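Amidase, hydantoinase/carbamoylase family (Burkholderia vietnamiensis, PDB 5I4M) probably hydrolyses N-carbamoyl-L-amino acids as a member of the peptidase M20 family, using two zinc ions in each subunit. Local coordinates at residues Gly29-Asp34 / Val126-Asn131; Ala40-Thr45 / Thr56-Ala61; Trp146-Glu149 / Arg153-Pro156; Ala322-Val327 / Thr338-Ile343; Pro396-Ile401 / Pro411-Ala416. All blocks are in the same frame, centred on the assembly; numbering follows the deposited sequence. Where two conformers were deposited one is given.

Interaction 1 (Gly29-Asp34 / Val126-Asn131)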
# COMPACT_ATOMS: atom_id res chain seq x y z
N GLY A 29 -28.25 31.90 -9.03
CA GLY A 29 -28.02 30.54 -8.59
C GLY A 29 -27.66 29.59 -9.71
O GLY A 29 -26.86 28.67 -9.53
N ARG A 30 -28.27 29.77 -10.89
CA ARG A 30 -27.95 28.90 -12.01
C ARG A 30 -26.54 29.16 -12.51
O ARG A 30 -25.81 28.21 -12.84
CB ARG A 30 -28.96 29.10 -13.15
CG ARG A 30 -28.66 28.21 -14.35
CD ARG A 30 -29.66 28.40 -15.48
NE ARG A 30 -29.70 29.78 -15.96
CZ ARG A 30 -30.44 30.19 -16.99
NH1 ARG A 30 -31.19 29.31 -17.65
NH2 ARG A 30 -30.43 31.46 -17.35
N ARG A 31 -26.13 30.42 -12.57
CA ARG A 31 -24.76 30.73 -12.98
C ARG A 31 -23.76 30.05 -12.07
O ARG A 31 -22.77 29.47 -12.54
CB ARG A 31 -24.55 32.24 -12.99
CG ARG A 31 -23.17 32.66 -13.46
CD ARG A 31 -23.12 34.17 -13.66
NE ARG A 31 -23.39 34.90 -12.42
CZ ARG A 31 -23.69 36.19 -12.37
NH1 ARG A 31 -23.78 36.88 -13.50
NH2 ARG A 31 -23.93 36.78 -11.20
N LEU A 32 -24.00 30.10 -10.75
CA LEU A 32 -23.11 29.44 -9.80
C LEU A 32 -23.13 27.92 -9.98
O LEU A 32 -22.08 27.28 -10.05
CB LEU A 32 -23.52 29.82 -8.37
CG LEU A 32 -22.79 29.07 -7.25
CD1 LEU A 32 -21.29 29.21 -7.36
CD2 LEU A 32 -23.28 29.62 -5.90
N TRP A 33 -24.33 27.33 -10.05
CA TRP A 33 -24.44 25.89 -10.24
C TRP A 33 -23.73 25.44 -11.51
O TRP A 33 -22.98 24.45 -11.50
CB TRP A 33 -25.91 25.47 -10.30
CG TRP A 33 -26.08 23.99 -10.47
CD1 TRP A 33 -26.23 23.31 -11.66
CD2 TRP A 33 -26.08 23.00 -9.44
NE1 TRP A 33 -26.33 21.96 -11.42
CE2 TRP A 33 -26.24 21.74 -10.07
CE3 TRP A 33 -25.96 23.05 -8.05
CZ2 TRP A 33 -26.30 20.55 -9.34
CZ3 TRP A 33 -26.02 21.87 -7.33
CH2 TRP A 33 -26.19 20.64 -7.98
N ASP A 34 -23.95 26.15 -12.63
CA ASP A 34 -23.29 25.77 -13.87
C ASP A 34 -21.78 25.90 -13.76
O ASP A 34 -21.05 25.10 -14.35
CB ASP A 34 -23.81 26.62 -15.04
CG ASP A 34 -25.27 26.33 -15.36
OD1 ASP A 34 -25.79 25.30 -14.89
OD2 ASP A 34 -25.89 27.14 -16.09
N VAL A 126 -20.13 35.88 -5.89
CA VAL A 126 -20.30 37.15 -5.17
C VAL A 126 -19.75 38.30 -5.99
O VAL A 126 -20.38 39.35 -6.14
CB VAL A 126 -19.63 37.07 -3.78
CG1 VAL A 126 -19.55 38.46 -3.16
CG2 VAL A 126 -20.41 36.16 -2.88
N ILE A 127 -18.56 38.12 -6.56
CA ILE A 127 -17.96 39.16 -7.41
C ILE A 127 -18.89 39.49 -8.57
O ILE A 127 -19.18 40.66 -8.86
CB ILE A 127 -16.58 38.70 -7.91
CG1 ILE A 127 -15.62 38.50 -6.74
CG2 ILE A 127 -16.04 39.69 -8.94
CD1 ILE A 127 -15.35 39.75 -5.97
N ARG A 128 -19.36 38.45 -9.26
CA ARG A 128 -20.23 38.69 -10.42
C ARG A 128 -21.53 39.36 -10.01
O ARG A 128 -22.07 40.19 -10.74
CB ARG A 128 -20.50 37.37 -11.14
CG ARG A 128 -19.28 36.76 -11.80
CD ARG A 128 -19.61 35.39 -12.36
NE ARG A 128 -18.64 34.94 -13.37
CZ ARG A 128 -18.54 33.69 -13.81
NH1 ARG A 128 -19.33 32.74 -13.32
NH2 ARG A 128 -17.64 33.38 -14.74
N SER A 129 -22.05 39.00 -8.83
CA SER A 129 -23.31 39.57 -8.38
C SER A 129 -23.13 41.03 -7.97
O SER A 129 -24.03 41.85 -8.19
CB SER A 129 -23.87 38.75 -7.23
OG SER A 129 -24.40 37.53 -7.71
N LEU A 130 -21.99 41.37 -7.38
CA LEU A 130 -21.70 42.78 -7.12
C LEU A 130 -21.62 43.56 -8.42
O LEU A 130 -22.06 44.70 -8.49
CB LEU A 130 -20.41 42.93 -6.33
CG LEU A 130 -20.33 42.30 -4.94
CD1 LEU A 130 -18.90 42.36 -4.42
CD2 LEU A 130 -21.28 42.99 -3.99
N ASN A 131 -21.05 42.95 -9.46
CA ASN A 131 -21.04 43.62 -10.76
C ASN A 131 -22.45 43.76 -11.32
O ASN A 131 -22.84 44.84 -11.79
CB ASN A 131 -20.15 42.86 -11.75
CG ASN A 131 -18.69 42.87 -11.34
OD1 ASN A 131 -18.28 43.67 -10.51
ND2 ASN A 131 -17.90 41.97 -11.92
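R31 and R128 meet mainly through their hydrocarbon parts, an instructive case of two like-charged side chains packing together while their charges are handled by other residues. Van der Waals contact comes first. R31 leaves its helix with CG anti to the backbone N (chi1 -178°), which carries the chain across to the helix of R128, and a bend at chi3 (61°) then lays the guanidinium against the root of that residue. R31 NH2 lies 3.5 Å and R31 CZ 3.6 Å from R128 CB, which sits above one guanidinium face but near its rim. Further back, R31 CD is 3.9 Å from R128 CD, and R31 CG is 3.8 Å from R128 NH1. The two guanidinium planes are turned 49° apart, so the groups do not stack. S129 OG comes to the edge of the R31 group, in its plane, 3.6 Å from R31 NH2.

The polar interactions probably make this approach of like charges tolerable. R31 NE forms a salt bridge with E125 and R31 NH2 one with D132, residues about one turn before and after R128 on the same helix. These carboxylates probably offset the approach of R31 NE to R128 NH1 (4.7 Å), while S129 OG bonds to the E125 carbonyl. R128 makes a cation-pi contact with W69.

The contact thus bridges helices 29-39 and 117-132, partly buried and away from the metal site. Beside it, L32 and V126 pack on helix 411-429, and I127 lies against strands 85-89 and 141-145.

Interaction 2 (Ala40-Thr45 / Thr56-Ala61)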
# COMPACT_ATOMS: atom_id res chain seq x y z
N ALA A 40 -16.33 20.76 -12.32
CA ALA A 40 -16.37 19.33 -12.00
C ALA A 40 -15.84 18.46 -13.13
O ALA A 40 -15.51 17.30 -12.89
CB ALA A 40 -17.80 18.90 -11.65
N LYS A 41 -15.79 18.96 -14.37
CA LYS A 41 -15.22 18.18 -15.46
C LYS A 41 -13.71 17.98 -15.32
O LYS A 41 -13.15 17.05 -15.91
CB LYS A 41 -15.49 18.85 -16.81
CG LYS A 41 -16.95 19.08 -17.10
CD LYS A 41 -17.11 19.94 -18.34
CE LYS A 41 -18.55 19.99 -18.79
NZ LYS A 41 -18.74 20.94 -19.91
N ILE A 42 -13.04 18.86 -14.57
CA ILE A 42 -11.59 18.86 -14.49
C ILE A 42 -11.19 17.81 -13.45
O ILE A 42 -11.25 18.06 -12.25
CB ILE A 42 -11.05 20.25 -14.14
CG1 ILE A 42 -11.53 21.26 -15.19
CG2 ILE A 42 -9.51 20.22 -14.04
CD1 ILE A 42 -11.09 22.68 -14.88
N GLY A 43 -10.78 16.63 -13.93
CA GLY A 43 -10.55 15.50 -13.05
C GLY A 43 -11.77 14.66 -12.78
O GLY A 43 -11.78 13.91 -11.79
N ALA A 44 -12.81 14.76 -13.61
CA ALA A 44 -14.02 13.98 -13.36
C ALA A 44 -13.71 12.49 -13.33
O ALA A 44 -12.91 11.98 -14.11
CB ALA A 44 -15.07 14.27 -14.44
N THR A 45 -14.35 11.78 -12.40
CA THR A 45 -14.13 10.35 -12.29
C THR A 45 -15.35 9.58 -12.79
O THR A 45 -16.45 10.13 -12.85
CB THR A 45 -13.83 9.94 -10.84
OG1 THR A 45 -15.01 10.10 -10.05
CG2 THR A 45 -12.72 10.80 -10.24
N THR A 56 -1.21 19.03 -9.29
CA THR A 56 -1.17 18.27 -10.52
C THR A 56 -1.54 19.17 -11.70
O THR A 56 -1.97 20.31 -11.52
CB THR A 56 -2.16 17.11 -10.48
OG1 THR A 56 -3.49 17.63 -10.29
CG2 THR A 56 -1.84 16.15 -9.34
N ASP A 57 -1.40 18.64 -12.92
CA ASP A 57 -1.86 19.40 -14.08
C ASP A 57 -3.35 19.69 -14.01
O ASP A 57 -3.82 20.70 -14.55
CB ASP A 57 -1.55 18.65 -15.37
CG ASP A 57 -0.11 18.78 -15.79
OD1 ASP A 57 0.63 19.55 -15.14
OD2 ASP A 57 0.27 18.12 -16.77
N LEU A 58 -4.13 18.80 -13.37
CA LEU A 58 -5.57 19.04 -13.24
C LEU A 58 -5.84 20.21 -12.29
O LEU A 58 -6.69 21.06 -12.56
CB LEU A 58 -6.29 17.78 -12.77
CG LEU A 58 -6.26 16.63 -13.79
CD1 LEU A 58 -6.76 15.32 -13.18
CD2 LEU A 58 -7.10 17.01 -15.00
N ASP A 59 -5.12 20.26 -11.16
CA ASP A 59 -5.21 21.41 -10.26
C ASP A 59 -4.83 22.69 -11.00
O ASP A 59 -5.51 23.72 -10.87
CB ASP A 59 -4.29 21.18 -9.06
CG ASP A 59 -4.54 22.14 -7.91
OD1 ASP A 59 -5.70 22.54 -7.68
OD2 ASP A 59 -3.56 22.48 -7.19
N LYS A 60 -3.77 22.63 -11.81
CA LYS A 60 -3.36 23.77 -12.63
C LYS A 60 -4.48 24.25 -13.53
O LYS A 60 -4.71 25.46 -13.65
CB LYS A 60 -2.13 23.39 -13.48
CG LYS A 60 -1.70 24.47 -14.47
CD LYS A 60 -0.62 23.97 -15.44
CE LYS A 60 -0.14 25.06 -16.40
NZ LYS A 60 -1.26 25.52 -17.28
N ALA A 61 -5.19 23.32 -14.18
CA ALA A 61 -6.23 23.72 -15.12
C ALA A 61 -7.41 24.38 -14.40
O ALA A 61 -7.97 25.36 -14.90
CB ALA A 61 -6.70 22.51 -15.94
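I42 points its side chain at the helix carrying L58 and A61, and its two branches divide the work. The methyl CG2, anti to the backbone N, makes the closest approach: it lies 3.3 Å from the carbonyl oxygen L58 O and 4.1 Å from A61 CB. The longer branch ends in CD1, which rests against the A61 backbone, 4.1 Å from A61 C. I42 therefore bears on the helix surface between two residues one turn apart.

L58 answers from the helix side with its fork set against the turn. L58 CD1 touches G43 CA at 3.8 Å, and L58 CD2 approaches G43 N at 3.9 Å while also meeting the CG2 methyl of I42. Because G43 has no side chain, the leucine can close directly on the backbone. That backbone belongs to a type II beta turn from K41 to A44, in which G43 takes the third position with positive phi (87°).

The helix itself starts with a textbook N-cap: T56 OG1 accepts from D59 N at 3.2 Å, with a nearly straight N-H...O angle of 170°.

This apolar surface patch joins the loop that follows helix 29-39 to the first turn of helix 57-72. R52 bonds to the I42 carbonyl and C51 pairs with the G43 backbone, so the loop leading back to the helix holds the same turn, while D57 forms a salt bridge with R190.

Interaction 3 (Trp146-Glu149 / Arg153-Pro156). With 3PG (3-phosphoglyceric acid), chain E.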
# COMPACT_ATOMS: atom_id res chain seq x y z
N TRP A 146 -6.62 28.74 -1.95
CA TRP A 146 -5.51 28.35 -1.08
C TRP A 146 -4.91 27.03 -1.55
O TRP A 146 -5.63 26.08 -1.87
CB TRP A 146 -5.97 28.21 0.37
CG TRP A 146 -6.56 29.46 0.95
CD1 TRP A 146 -7.89 29.73 1.14
CD2 TRP A 146 -5.85 30.62 1.42
NE1 TRP A 146 -8.05 30.98 1.69
CE2 TRP A 146 -6.82 31.55 1.88
CE3 TRP A 146 -4.50 30.97 1.49
CZ2 TRP A 146 -6.47 32.79 2.40
CZ3 TRP A 146 -4.15 32.21 2.02
CH2 TRP A 146 -5.14 33.11 2.46
N THR A 147 -3.58 26.96 -1.54
CA THR A 147 -2.85 25.82 -2.09
C THR A 147 -2.90 24.59 -1.18
O THR A 147 -2.72 24.69 0.04
CB THR A 147 -1.40 26.21 -2.32
OG1 THR A 147 -1.32 27.20 -3.34
CG2 THR A 147 -0.54 24.99 -2.70
N ASN A 148 -3.10 23.41 -1.79
CA ASN A 148 -2.94 22.11 -1.14
C ASN A 148 -3.68 22.03 0.19
O ASN A 148 -3.14 21.58 1.20
CB ASN A 148 -1.45 21.77 -0.92
CG ASN A 148 -1.26 20.35 -0.39
OD1 ASN A 148 -1.86 19.42 -0.92
ND2 ASN A 148 -0.49 20.20 0.68
N GLU A 149 -4.94 22.46 0.19
CA GLU A 149 -5.64 22.50 1.47
C GLU A 149 -5.87 21.10 2.02
O GLU A 149 -5.89 20.92 3.24
CB GLU A 149 -6.96 23.27 1.34
CG GLU A 149 -7.73 23.46 2.65
CD GLU A 149 -8.59 22.26 3.02
OE1 GLU A 149 -8.76 21.35 2.18
OE2 GLU A 149 -9.09 22.22 4.16
N ARG A 153 -1.90 14.74 -0.84
CA ARG A 153 -0.71 14.46 -1.66
C ARG A 153 0.56 14.91 -0.95
O ARG A 153 1.56 14.19 -0.94
CB ARG A 153 -0.82 15.15 -3.01
CG ARG A 153 0.42 14.94 -3.87
CD ARG A 153 0.37 15.68 -5.20
NE ARG A 153 1.62 15.45 -5.92
CZ ARG A 153 2.02 16.13 -6.99
NH1 ARG A 153 1.27 17.10 -7.49
NH2 ARG A 153 3.19 15.81 -7.55
N PHE A 154 0.54 16.11 -0.38
CA PHE A 154 1.58 16.59 0.52
C PHE A 154 0.90 16.83 1.85
O PHE A 154 -0.19 17.42 1.89
CB PHE A 154 2.25 17.88 0.03
CG PHE A 154 2.41 17.99 -1.46
CD1 PHE A 154 1.35 18.43 -2.25
CD2 PHE A 154 3.62 17.71 -2.06
CE1 PHE A 154 1.49 18.55 -3.62
CE2 PHE A 154 3.78 17.83 -3.44
CZ PHE A 154 2.71 18.25 -4.22
N ALA A 155 1.51 16.37 2.93
CA ALA A 155 0.88 16.54 4.23
C ALA A 155 1.66 17.55 5.07
O ALA A 155 2.87 17.72 4.88
CB ALA A 155 0.79 15.20 4.97
N PRO A 156 1.02 18.23 6.02
CA PRO A 156 -0.38 18.09 6.40
C PRO A 156 -1.30 19.04 5.64
O PRO A 156 -0.90 19.66 4.66
CB PRO A 156 -0.36 18.44 7.88
CG PRO A 156 0.67 19.52 7.95
CD PRO A 156 1.75 19.09 6.96
C1 3PG E . -9.46 17.90 6.97
O1 3PG E . -9.27 16.69 6.77
O2 3PG E . -10.27 18.33 7.82
C2 3PG E . -8.64 18.88 6.17
O3 3PG E . -8.60 20.15 6.83
C3 3PG E . -9.30 19.04 4.82
O1P 3PG E . -10.59 19.63 4.99
P 3PG E . -11.67 19.57 3.76
O2P 3PG E . -10.91 19.93 2.51
O3P 3PG E . -12.14 18.12 3.77
O4P 3PG E . -12.73 20.61 4.16
O HOH W 1 -3.40 17.09 -1.08
O HOH W 2 -1.23 21.60 3.01
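N148 meets F154 within the loop after strand 141-145, which brings E149 and E150 to the zinc site, and the amide of N148 ties the two limbs of that loop together. N148 ND2 donates to F154 O at 3.0 Å in an almost straight bond (178°). The oxygen lies in the amide plane, although the donor stands 46° above the carbonyl plane. The other end of the amide, N148 OD1, comes to the edge of the F154 ring, 3.6 Å from CD1, with the amide and ring planes nearly perpendicular (88°). Water 1 donates to N148 OD1 and accepts from R153 N, both at 2.8 Å.

In this M20-family metal centre the neighbouring residue belongs to the site itself: E149 is a zinc- and phosphoglycerate-binding residue, and its OE1 lies 2.6 Å from O2P of the bound 3-phosphoglyceric acid. H247 and N296 of the second subunit reach the same ligand. Behind this first shell, water 2 donates to N148 O and to P156 O, 2.6 Å from each, a further water-mediated link between the limbs. P156 follows a cis peptide bond. R153 forms salt bridges with E187 and D178, outside the loop.

Interaction 4 (Ala322-Val327 / Thr338-Ile343)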
# COMPACT_ATOMS: atom_id res chain seq x y z
N ALA A 322 -2.95 8.71 24.94
CA ALA A 322 -3.38 7.32 24.85
C ALA A 322 -2.78 6.64 23.63
O ALA A 322 -2.39 5.47 23.70
CB ALA A 322 -4.91 7.24 24.80
N LEU A 323 -2.70 7.36 22.51
CA LEU A 323 -2.04 6.79 21.33
C LEU A 323 -0.57 6.49 21.62
O LEU A 323 -0.08 5.40 21.32
CB LEU A 323 -2.16 7.74 20.14
CG LEU A 323 -1.38 7.28 18.90
CD1 LEU A 323 -2.08 6.11 18.24
CD2 LEU A 323 -1.21 8.43 17.91
N ARG A 324 0.16 7.46 22.19
CA ARG A 324 1.59 7.26 22.38
C ARG A 324 1.86 6.11 23.33
O ARG A 324 2.77 5.30 23.11
CB ARG A 324 2.25 8.55 22.87
CG ARG A 324 2.21 9.66 21.83
CD ARG A 324 2.66 10.97 22.43
NE ARG A 324 2.50 12.09 21.50
CZ ARG A 324 3.46 12.52 20.70
NH1 ARG A 324 4.65 11.93 20.71
NH2 ARG A 324 3.24 13.55 19.90
N ASP A 325 1.06 6.00 24.38
CA ASP A 325 1.19 4.91 25.33
C ASP A 325 0.86 3.57 24.68
O ASP A 325 1.60 2.59 24.84
CB ASP A 325 0.28 5.16 26.53
CG ASP A 325 0.38 4.08 27.58
OD1 ASP A 325 1.48 3.90 28.14
OD2 ASP A 325 -0.64 3.41 27.84
N GLY A 326 -0.25 3.51 23.95
CA GLY A 326 -0.67 2.25 23.37
C GLY A 326 0.25 1.79 22.26
O GLY A 326 0.49 0.59 22.09
N VAL A 327 0.78 2.73 21.47
CA VAL A 327 1.73 2.39 20.42
C VAL A 327 2.99 1.78 21.03
O VAL A 327 3.52 0.78 20.53
CB VAL A 327 2.05 3.63 19.57
CG1 VAL A 327 3.34 3.43 18.76
CG2 VAL A 327 0.87 3.96 18.63
N THR A 338 9.94 1.93 16.81
CA THR A 338 8.88 2.88 16.52
C THR A 338 9.45 4.24 16.18
O THR A 338 10.26 4.79 16.94
CB THR A 338 7.92 3.05 17.69
OG1 THR A 338 7.39 1.77 18.05
CG2 THR A 338 6.77 3.97 17.30
N ALA A 339 9.02 4.80 15.05
CA ALA A 339 9.26 6.20 14.72
C ALA A 339 7.89 6.86 14.68
O ALA A 339 7.08 6.57 13.80
CB ALA A 339 9.97 6.33 13.38
N LEU A 340 7.60 7.71 15.66
CA LEU A 340 6.29 8.35 15.75
C LEU A 340 6.51 9.86 15.75
O LEU A 340 7.28 10.38 16.56
CB LEU A 340 5.54 7.92 17.02
CG LEU A 340 4.16 8.53 17.29
CD1 LEU A 340 3.35 7.61 18.18
CD2 LEU A 340 4.25 9.92 17.95
N GLU A 341 5.81 10.55 14.86
CA GLU A 341 5.88 12.00 14.78
C GLU A 341 4.48 12.56 14.69
O GLU A 341 3.69 12.14 13.85
CB GLU A 341 6.68 12.48 13.56
CG GLU A 341 6.81 14.01 13.51
CD GLU A 341 7.62 14.52 12.32
OE1 GLU A 341 8.01 15.71 12.35
OE2 GLU A 341 7.86 13.75 11.36
N GLN A 342 4.16 13.52 15.56
CA GLN A 342 2.96 14.32 15.34
C GLN A 342 3.33 15.37 14.30
O GLN A 342 4.16 16.24 14.56
CB GLN A 342 2.49 14.95 16.65
CG GLN A 342 1.30 15.89 16.50
CD GLN A 342 0.84 16.44 17.84
OE1 GLN A 342 0.18 15.74 18.61
NE2 GLN A 342 1.25 17.67 18.15
N ILE A 343 2.75 15.27 13.10
CA ILE A 343 3.13 16.15 12.01
C ILE A 343 2.21 17.36 11.88
O ILE A 343 2.50 18.26 11.07
CB ILE A 343 3.18 15.40 10.67
CG1 ILE A 343 1.79 14.93 10.25
CG2 ILE A 343 4.15 14.21 10.75
CD1 ILE A 343 1.67 14.71 8.74
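R324 reaches from helix 313-334 to L340 and Q342 on strand 337-350, in the helix-on-sheet layer that is consistent with the dimerisation domain of M20 enzymes. Helix and strand follow each other in the chain and run antiparallel, 175° between their directions, with the axes of the two short segments 10.9 Å apart.

The arginine is a good example of a long side chain that makes its contacts only at the far end. From CB, CG is placed anti to the carbonyl carbon, and the chain runs extended through CD to NE; these atoms carry the group outward before the strand is met. NE forms a salt bridge with D320, one turn earlier in the helix, which should help fix the rotation of the guanidinium. A chi4 of -94° swings the flat group so that one face turns to the leucine: R324 CZ is 3.9 Å and NH1 only 3.4 Å from L340 CD2. NH2 continues to the glutamine, 3.6 Å from Q342 CB. Q342 OE1 lies at the guanidinium edge, in plane and 4.0 Å from R324 NH2, but its hydrogen bond goes to R235; the guanidinium and amide planes are 71° apart.

The strand also pairs with strand 225-242, and L323 beside the arginine faces helix 259-276 and the sheet. On the next turn of the helix the contact becomes purely apolar. V327 CG1 lies 4.2 Å from L340 CD1, and the same methyl closes to 3.8 Å on T338 CG2.

Interaction 5 (Pro396-Ile401 / Pro411-Ala416)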
# COMPACT_ATOMS: atom_id res chain seq x y z
N PRO A 396 -25.86 22.12 3.83
CA PRO A 396 -25.85 20.66 4.04
C PRO A 396 -25.19 19.95 2.88
O PRO A 396 -24.88 20.54 1.84
CB PRO A 396 -27.34 20.29 4.12
CG PRO A 396 -28.09 21.58 4.25
CD PRO A 396 -27.23 22.62 3.59
N CYS A 397 -24.97 18.65 3.05
CA CYS A 397 -24.65 17.78 1.93
C CYS A 397 -25.41 16.47 2.08
O CYS A 397 -25.77 16.07 3.19
CB CYS A 397 -23.15 17.51 1.79
SG CYS A 397 -22.34 16.88 3.27
N ILE A 398 -25.66 15.82 0.94
CA ILE A 398 -26.57 14.67 0.90
C ILE A 398 -25.99 13.52 1.71
O ILE A 398 -24.84 13.10 1.48
CB ILE A 398 -26.84 14.24 -0.55
CG1 ILE A 398 -27.62 15.32 -1.29
CG2 ILE A 398 -27.57 12.92 -0.58
CD1 ILE A 398 -29.06 15.45 -0.86
N ASP A 399 -26.77 13.02 2.67
CA ASP A 399 -26.38 11.92 3.54
C ASP A 399 -25.12 12.25 4.34
O ASP A 399 -24.50 11.36 4.94
CB ASP A 399 -26.19 10.62 2.74
CG ASP A 399 -27.47 10.17 2.05
OD1 ASP A 399 -28.56 10.38 2.62
OD2 ASP A 399 -27.39 9.63 0.92
N GLY A 400 -24.77 13.53 4.37
CA GLY A 400 -23.61 14.02 5.08
C GLY A 400 -22.28 13.47 4.62
O GLY A 400 -21.30 13.55 5.37
N ILE A 401 -22.17 12.95 3.40
CA ILE A 401 -20.94 12.29 2.99
C ILE A 401 -20.04 13.26 2.25
O ILE A 401 -20.49 14.08 1.43
CB ILE A 401 -21.22 11.02 2.15
CG1 ILE A 401 -19.90 10.29 1.89
CG2 ILE A 401 -21.93 11.37 0.87
CD1 ILE A 401 -19.94 8.79 2.15
N PRO A 411 -29.24 22.18 -5.68
CA PRO A 411 -29.17 23.58 -6.14
C PRO A 411 -29.68 24.59 -5.11
O PRO A 411 -29.07 25.66 -4.95
CB PRO A 411 -30.05 23.56 -7.41
CG PRO A 411 -29.88 22.15 -7.93
CD PRO A 411 -29.77 21.27 -6.71
N ALA A 412 -30.77 24.26 -4.41
CA ALA A 412 -31.28 25.15 -3.37
C ALA A 412 -30.23 25.44 -2.30
O ALA A 412 -30.03 26.60 -1.92
CB ALA A 412 -32.53 24.54 -2.72
N TRP A 413 -29.56 24.40 -1.79
CA TRP A 413 -28.52 24.62 -0.78
C TRP A 413 -27.39 25.47 -1.33
O TRP A 413 -26.89 26.37 -0.65
CB TRP A 413 -27.95 23.29 -0.28
CG TRP A 413 -28.91 22.46 0.46
CD1 TRP A 413 -30.08 22.86 1.06
CD2 TRP A 413 -28.80 21.06 0.70
NE1 TRP A 413 -30.70 21.79 1.65
CE2 TRP A 413 -29.93 20.67 1.44
CE3 TRP A 413 -27.85 20.09 0.35
CZ2 TRP A 413 -30.14 19.35 1.84
CZ3 TRP A 413 -28.06 18.77 0.74
CH2 TRP A 413 -29.20 18.42 1.48
N ILE A 414 -26.93 25.15 -2.54
CA ILE A 414 -25.81 25.88 -3.13
C ILE A 414 -26.14 27.36 -3.25
O ILE A 414 -25.35 28.22 -2.85
CB ILE A 414 -25.44 25.25 -4.49
CG1 ILE A 414 -24.86 23.85 -4.29
CG2 ILE A 414 -24.45 26.13 -5.27
CD1 ILE A 414 -23.61 23.84 -3.39
N GLU A 415 -27.33 27.67 -3.76
CA GLU A 415 -27.73 29.06 -3.93
C GLU A 415 -27.88 29.76 -2.58
O GLU A 415 -27.43 30.90 -2.41
CB GLU A 415 -29.03 29.14 -4.73
CG GLU A 415 -29.60 30.54 -4.88
CD GLU A 415 -30.78 30.58 -5.83
OE1 GLU A 415 -31.40 31.64 -5.97
OE2 GLU A 415 -31.07 29.54 -6.44
N ALA A 416 -28.49 29.08 -1.60
CA ALA A 416 -28.73 29.71 -0.31
C ALA A 416 -27.43 30.09 0.38
O ALA A 416 -27.30 31.19 0.94
CB ALA A 416 -29.53 28.78 0.60
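P396 leans over one face of the W413 indole with the CB, CG and CD edge of its ring, and this is where the contact is tight. The proline CB stands 3.5 Å from the centroid of the six-membered ring, only 2° off its normal, a CH-pi interaction in nearly ideal form. The rest of that edge follows the indole toward the five-membered ring: P396 CG is 3.5 Å from W413 CE2, and P396 CD is 3.6 Å from W413 CG. The tryptophan can accept this cover because its CG is anti to the carbonyl carbon (chi1 -66°), which sends the ring off the helix toward the loop. Close fit has a price in polar terms: P396 O, 3.4 Å from W413 CE3, is buried here without a partner in the model.

Toward the far end of the indole the packing slackens. C397 touches with its backbone, CA lying 3.7 Å from W413 CZ3. I398 then brings its CD1 to 3.8 Å from W413 CH2, crossing the tryptophan at about a right angle and touching it with little more than its tip. Both I398 and W413 remain partly open to solvent, whereas P396 is buried; E219 of helix 217-220 packs on P396, I398 and W413 alike.

C397 points its own side chain away from the helix, with about 8 Å separating it from that of the zinc ligand H211. The contact thus closes the base of the loop between strand 390-395 and helix 411-429, which carries the zinc ligand H403 in this M20-type metallohydrolase domain.

How the interactions relate
Interaction 2 is nested within the long loop closed by interaction 1; interactions 3, 4 and 5 follow in series. Interactions 1 and 5 have centres about 17 Å apart and touch, L32 and W33 of helix 29-39 packing on I414 of helix 411-429, so the two ends of the chain meet on one flank. Interactions 2 and 3, about 16 Å between centres, touch through T56 and R153. Interaction 3 in turn meets interaction 4 where A155 and P156 pack on I343. That chain of contacts leads from the zinc-binding part to the probable dimerisation domain, whose helix and strand lie about 47 Å from interaction 1, centre to centre, across the middle of the chain.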